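Local coordinates for protein phospholipase C-beta (PLC-beta) (Sepia officinalis, PDB 3QR0) that belongs to the phospholipase C-beta family and joins PH, EF-hand, TIM-barrel and C2 domains in one chain, with a calcium ion bound in the barrel, at residues 603-608 with 718-723; 611-616 with 733-738. One frame throughout, in Å; residues are numbered along the deposited sequence.

Contact 1. Residues 603-608 with 718-723; sequences FDIAMC and VVRIIV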
loop_
_atom_site.group_PDB
_atom_site.type_symbol
_atom_site.label_atom_id
_atom_site.label_comp_id
_atom_site.label_asym_id
_atom_site.label_seq_id
_atom_site.Cartn_x
_atom_site.Cartn_y
_atom_site.Cartn_z
ATOM N N PHE A 603 -11.799 -2.782 -3.793
ATOM C CA PHE A 603 -10.633 -2.120 -4.380
ATOM C C PHE A 603 -11.017 -0.974 -5.307
ATOM O O PHE A 603 -10.578 -0.905 -6.454
ATOM C CB PHE A 603 -9.758 -3.145 -5.096
ATOM C CG PHE A 603 -9.089 -4.114 -4.154
ATOM C CD1 PHE A 603 -8.080 -3.680 -3.305
ATOM C CD2 PHE A 603 -9.490 -5.439 -4.091
ATOM C CE1 PHE A 603 -7.463 -4.557 -2.424
ATOM C CE2 PHE A 603 -8.882 -6.326 -3.207
ATOM C CZ PHE A 603 -7.868 -5.883 -2.377
ATOM N N ASP A 604 -11.833 -0.067 -4.787
ATOM C CA ASP A 604 -12.218 1.125 -5.519
ATOM C C ASP A 604 -11.169 2.225 -5.302
ATOM O O ASP A 604 -10.154 1.999 -4.636
ATOM C CB ASP A 604 -13.630 1.578 -5.122
ATOM C CG ASP A 604 -13.787 1.875 -3.626
ATOM O OD1 ASP A 604 -12.828 1.703 -2.831
ATOM O OD2 ASP A 604 -14.908 2.283 -3.251
ATOM N N ILE A 605 -11.401 3.399 -5.881
ATOM C CA ILE A 605 -10.438 4.506 -5.774
ATOM C C ILE A 605 -10.009 4.772 -4.317
ATOM O O ILE A 605 -8.824 4.979 -4.037
ATOM C CB ILE A 605 -10.974 5.796 -6.473
ATOM C CG1 ILE A 605 -9.944 6.938 -6.399
ATOM C CG2 ILE A 605 -12.325 6.212 -5.894
ATOM C CD1 ILE A 605 -10.021 7.777 -5.131
ATOM N N ALA A 606 -10.964 4.722 -3.393
ATOM C CA ALA A 606 -10.687 4.985 -1.981
ATOM C C ALA A 606 -9.629 4.045 -1.395
ATOM O O ALA A 606 -8.701 4.498 -0.729
ATOM C CB ALA A 606 -11.964 4.895 -1.174
ATOM N N MET A 607 -9.768 2.745 -1.646
ATOM C CA MET A 607 -8.799 1.766 -1.145
ATOM C C MET A 607 -7.446 1.859 -1.849
ATOM O O MET A 607 -6.406 1.736 -1.208
ATOM C CB MET A 607 -9.347 0.330 -1.228
ATOM C CG MET A 607 -10.140 -0.107 0.004
ATOM S SD MET A 607 -9.291 0.189 1.575
ATOM C CE MET A 607 -7.852 -0.857 1.407
ATOM N N CYS A 608 -7.467 2.082 -3.158
ATOM C CA CYS A 608 -6.241 2.316 -3.924
ATOM C C CYS A 608 -5.415 3.469 -3.342
ATOM O O CYS A 608 -4.203 3.341 -3.173
ATOM C CB CYS A 608 -6.569 2.592 -5.393
ATOM S SG CYS A 608 -7.233 1.165 -6.271
ATOM N N VAL A 718 -2.525 14.219 -2.849
ATOM C CA VAL A 718 -1.753 13.261 -3.616
ATOM C C VAL A 718 -2.088 13.413 -5.090
ATOM O O VAL A 718 -3.209 13.797 -5.444
ATOM C CB VAL A 718 -2.033 11.817 -3.163
ATOM C CG1 VAL A 718 -1.768 11.678 -1.677
ATOM C CG2 VAL A 718 -3.472 11.395 -3.500
ATOM N N VAL A 719 -1.107 13.139 -5.941
ATOM C CA VAL A 719 -1.328 13.015 -7.370
ATOM C C VAL A 719 -1.275 11.533 -7.706
ATOM O O VAL A 719 -0.522 10.764 -7.078
ATOM C CB VAL A 719 -0.305 13.848 -8.195
ATOM C CG1 VAL A 719 1.124 13.333 -8.003
ATOM C CG2 VAL A 719 -0.688 13.853 -9.665
ATOM N N ARG A 720 -2.108 11.122 -8.658
ATOM C CA ARG A 720 -2.260 9.717 -8.977
ATOM C C ARG A 720 -2.266 9.490 -10.477
ATOM O O ARG A 720 -3.025 10.137 -11.199
ATOM C CB ARG A 720 -3.563 9.186 -8.384
ATOM C CG ARG A 720 -3.740 7.701 -8.558
ATOM C CD ARG A 720 -4.949 7.205 -7.808
ATOM N NE ARG A 720 -5.224 5.807 -8.121
ATOM C CZ ARG A 720 -6.406 5.314 -8.484
ATOM N NH1 ARG A 720 -7.480 6.091 -8.600
ATOM N NH2 ARG A 720 -6.511 4.020 -8.740
ATOM N N ILE A 721 -1.426 8.559 -10.928
ATOM C CA ILE A 721 -1.405 8.109 -12.320
ATOM C C ILE A 721 -2.161 6.786 -12.423
ATOM O O ILE A 721 -1.874 5.857 -11.673
ATOM C CB ILE A 721 0.047 7.921 -12.824
ATOM C CG1 ILE A 721 0.752 9.277 -12.946
ATOM C CG2 ILE A 721 0.069 7.210 -14.179
ATOM C CD1 ILE A 721 2.239 9.176 -13.355
ATOM N N ILE A 722 -3.129 6.709 -13.337
ATOM C CA ILE A 722 -3.899 5.485 -13.563
ATOM C C ILE A 722 -3.787 5.080 -15.030
ATOM O O ILE A 722 -4.043 5.883 -15.922
ATOM C CB ILE A 722 -5.400 5.647 -13.201
ATOM C CG1 ILE A 722 -5.585 6.257 -11.805
ATOM C CG2 ILE A 722 -6.100 4.286 -13.267
ATOM C CD1 ILE A 722 -5.684 7.771 -11.785
ATOM N N VAL A 723 -3.392 3.837 -15.276
ATOM C CA VAL A 723 -3.304 3.324 -16.634
ATOM C C VAL A 723 -4.411 2.300 -16.855
ATOM O O VAL A 723 -4.602 1.401 -16.033
ATOM C CB VAL A 723 -1.938 2.683 -16.928
ATOM C CG1 VAL A 723 -1.858 2.278 -18.394
ATOM C CG2 VAL A 723 -0.794 3.639 -16.564
#
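Arg720 reaches from its strand to the start of helix 605-613 and lays its guanidinium against Ile605 and Cys608. Cys608 CB sits over one face of that flat group, 3.6 Å from Arg720 NH2, and Cys608 SG follows at 3.8 Å. Ile605 meets the other terminal nitrogen from an oblique direction, its CG1 3.4 Å from Arg720 NH1. The reach comes from an extended arginine, with CG anti to the backbone N (chi1 -175°) and the chain straight from CG to NE. This carries the guanidinium most of the way from Arg720 CA to Cys608 CA, which are 9.8 Å apart. Ile722 CG1 lies over the centre of the opposite face, 3.5 Å from the guanidinium plane. Polar partners then fix its rotation: NE bonds to His733 on the adjacent strand 730-737, while NH1 bonds to Tyr676 and to a bound glycerol. On the helix side, Asp604 occupies the N-cap, its OD1 accepting a weak bond from Met607 N at 3.4 Å, and its OD2 bonds to Asn582 N. The helix thus gives the arginine carbon and sulfur to lie against, whereas the guanidinium's hydrogen bonds go largely to the C2 sheet, so this interdomain contact is mainly van der Waals.

Contact 2. Residues 611-616 with 733-738; sequences LGVFEY and HRVMPL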
loop_
_atom_site.group_PDB
_atom_site.type_symbol
_atom_site.label_atom_id
_atom_site.label_comp_id
_atom_site.label_asym_id
_atom_site.label_seq_id
_atom_site.Cartn_x
_atom_site.Cartn_y
_atom_site.Cartn_z
ATOM N N LEU A 611 -4.126 2.579 0.518
ATOM C CA LEU A 611 -2.955 1.709 0.551
ATOM C C LEU A 611 -1.719 2.427 0.010
ATOM O O LEU A 611 -0.617 2.243 0.529
ATOM C CB LEU A 611 -3.216 0.416 -0.217
ATOM C CG LEU A 611 -4.338 -0.438 0.385
ATOM C CD1 LEU A 611 -4.628 -1.636 -0.507
ATOM C CD2 LEU A 611 -3.988 -0.875 1.788
ATOM N N GLY A 612 -1.917 3.270 -1.002
ATOM C CA GLY A 612 -0.852 4.107 -1.535
ATOM C C GLY A 612 -0.195 5.039 -0.531
ATOM O O GLY A 612 1.038 5.103 -0.460
ATOM N N VAL A 613 -0.997 5.758 0.251
ATOM C CA VAL A 613 -0.447 6.745 1.181
ATOM C C VAL A 613 0.160 6.100 2.422
ATOM O O VAL A 613 1.183 6.573 2.925
ATOM C CB VAL A 613 -1.474 7.845 1.591
ATOM C CG1 VAL A 613 -2.058 8.537 0.342
ATOM C CG2 VAL A 613 -2.577 7.292 2.458
ATOM N N PHE A 614 -0.450 5.012 2.895
ATOM C CA PHE A 614 0.019 4.333 4.105
ATOM C C PHE A 614 1.187 3.362 3.866
ATOM O O PHE A 614 1.640 2.707 4.807
ATOM C CB PHE A 614 -1.145 3.628 4.827
ATOM C CG PHE A 614 -1.962 4.546 5.702
ATOM C CD1 PHE A 614 -1.404 5.120 6.832
ATOM C CD2 PHE A 614 -3.281 4.845 5.390
ATOM C CE1 PHE A 614 -2.146 5.967 7.644
ATOM C CE2 PHE A 614 -4.025 5.692 6.193
ATOM C CZ PHE A 614 -3.456 6.251 7.322
ATOM N N GLU A 615 1.682 3.274 2.633
ATOM C CA GLU A 615 2.949 2.601 2.374
ATOM C C GLU A 615 4.089 3.369 3.035
ATOM O O GLU A 615 5.069 2.775 3.480
ATOM C CB GLU A 615 3.238 2.490 0.874
ATOM C CG GLU A 615 4.476 1.639 0.592
ATOM C CD GLU A 615 4.839 1.548 -0.864
ATOM O OE1 GLU A 615 4.443 2.434 -1.653
ATOM O OE2 GLU A 615 5.527 0.566 -1.221
ATOM N N TYR A 616 3.944 4.691 3.098
ATOM C CA TYR A 616 4.983 5.560 3.639
ATOM C C TYR A 616 5.053 5.488 5.167
ATOM O O TYR A 616 4.193 4.893 5.814
ATOM C CB TYR A 616 4.791 6.996 3.127
ATOM C CG TYR A 616 5.099 7.102 1.649
ATOM C CD1 TYR A 616 6.397 7.328 1.214
ATOM C CD2 TYR A 616 4.104 6.936 0.690
ATOM C CE1 TYR A 616 6.701 7.408 -0.134
ATOM C CE2 TYR A 616 4.398 7.015 -0.664
ATOM C CZ TYR A 616 5.705 7.248 -1.066
ATOM O OH TYR A 616 6.023 7.332 -2.398
ATOM N N HIS A 733 -1.593 1.599 -11.357
ATOM C CA HIS A 733 -1.608 2.971 -10.896
ATOM C C HIS A 733 -0.397 3.266 -10.020
ATOM O O HIS A 733 0.388 2.373 -9.689
ATOM C CB HIS A 733 -2.906 3.252 -10.125
ATOM C CG HIS A 733 -2.874 2.797 -8.701
ATOM N ND1 HIS A 733 -3.190 3.628 -7.649
ATOM C CD2 HIS A 733 -2.531 1.606 -8.150
ATOM C CE1 HIS A 733 -3.046 2.969 -6.511
ATOM N NE2 HIS A 733 -2.651 1.738 -6.788
ATOM N N ARG A 734 -0.253 4.531 -9.653
ATOM C CA ARG A 734 0.753 4.944 -8.683
ATOM C C ARG A 734 0.304 6.222 -7.982
ATOM O O ARG A 734 -0.047 7.197 -8.642
ATOM C CB ARG A 734 2.107 5.152 -9.367
ATOM C CG ARG A 734 3.279 5.362 -8.409
ATOM C CD ARG A 734 3.575 4.119 -7.586
ATOM N NE ARG A 734 4.682 4.357 -6.659
ATOM C CZ ARG A 734 5.959 4.062 -6.891
ATOM N NH1 ARG A 734 6.340 3.475 -8.027
ATOM N NH2 ARG A 734 6.868 4.345 -5.965
ATOM N N VAL A 735 0.315 6.198 -6.647
ATOM C CA VAL A 735 -0.040 7.350 -5.830
ATOM C C VAL A 735 1.243 8.030 -5.353
ATOM O O VAL A 735 2.133 7.374 -4.810
ATOM C CB VAL A 735 -0.903 6.925 -4.619
ATOM C CG1 VAL A 735 -1.133 8.092 -3.666
ATOM C CG2 VAL A 735 -2.243 6.371 -5.091
ATOM N N MET A 736 1.333 9.339 -5.576
ATOM C CA MET A 736 2.499 10.124 -5.208
ATOM C C MET A 736 2.060 11.306 -4.336
ATOM O O MET A 736 1.555 12.298 -4.849
ATOM C CB MET A 736 3.200 10.630 -6.468
ATOM C CG MET A 736 3.855 9.528 -7.293
ATOM S SD MET A 736 4.483 10.139 -8.871
ATOM C CE MET A 736 2.952 10.342 -9.774
ATOM N N PRO A 737 2.230 11.195 -3.008
ATOM C CA PRO A 737 1.904 12.325 -2.132
ATOM C C PRO A 737 2.753 13.541 -2.483
ATOM O O PRO A 737 3.935 13.384 -2.785
ATOM C CB PRO A 737 2.258 11.796 -0.739
ATOM C CG PRO A 737 2.204 10.314 -0.873
ATOM C CD PRO A 737 2.719 10.039 -2.240
ATOM N N LEU A 738 2.160 14.733 -2.466
ATOM C CA LEU A 738 2.886 15.951 -2.845
ATOM C C LEU A 738 3.905 16.353 -1.785
ATOM O O LEU A 738 4.858 17.064 -2.088
ATOM C CB LEU A 738 1.938 17.118 -3.115
ATOM C CG LEU A 738 0.860 16.945 -4.185
ATOM C CD1 LEU A 738 0.287 18.312 -4.544
ATOM C CD2 LEU A 738 1.387 16.229 -5.426
HETATM O O HOH W 1 4.338 5.767 -4.345
#
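Buried apolar packing with a water bridge at one side joins the C-terminal part of helix 605-613, in the Y region of the TIM barrel, to strand 730-737 of the C2 domain. The backbones come closest at Gly612 and Val735, 5.4 Å from Gly612 CA to Val735 CA, and Gly612 CA lies 4.2 Å from Val735 CB; because Gly612 has no side chain, the helix backbone can lie close against the strand. One residue on, Val613 CG1 meets Val735 CG1 at 4.1 Å, the latter methyl being anti to its own backbone N (chi1 173°), and the two side chains cross at a slant. Farther along, Tyr616 and Pro737 approach from opposite directions, with Tyr616 CE2 3.8 Å from Pro737 CD and the proline oblique to the ring. Arg318 of helix 316-319 touches both. One water links three polar groups: Tyr616 OH is 3.0 Å from it, Arg734 NE donates to it at 2.7 Å, and it donates to Val735 O at 2.8 Å. The water lies in the guanidinium plane, at its edge. Glu615, close by, forms a salt bridge with Arg751. Apolar carbons, aliphatic and aromatic, therefore make the direct touch, and the water gives phenol, arginine and strand carbonyl a shared polar partner.

Overall arrangement
Contacts 1 and 2 are successive parts of one interface, their centres 9 Å apart. Both use helix 605-613: contact 1 its first turn, contact 2 its C-terminal part together with Tyr616. Their other halves, strands 718-725 and 730-737, follow each other in the chain and pair antiparallel in the same C2 sheet, with Val719 O to Met736 N at 2.8 Å as a probable hydrogen bond between the contacts. Along the chain the order is 603-608, 611-616, 718-723, 733-738, so the pairings cross. One helix from the Y half of the TIM barrel is thereby packed against two neighbouring C2 strands, joining the two domains through a largely buried surface.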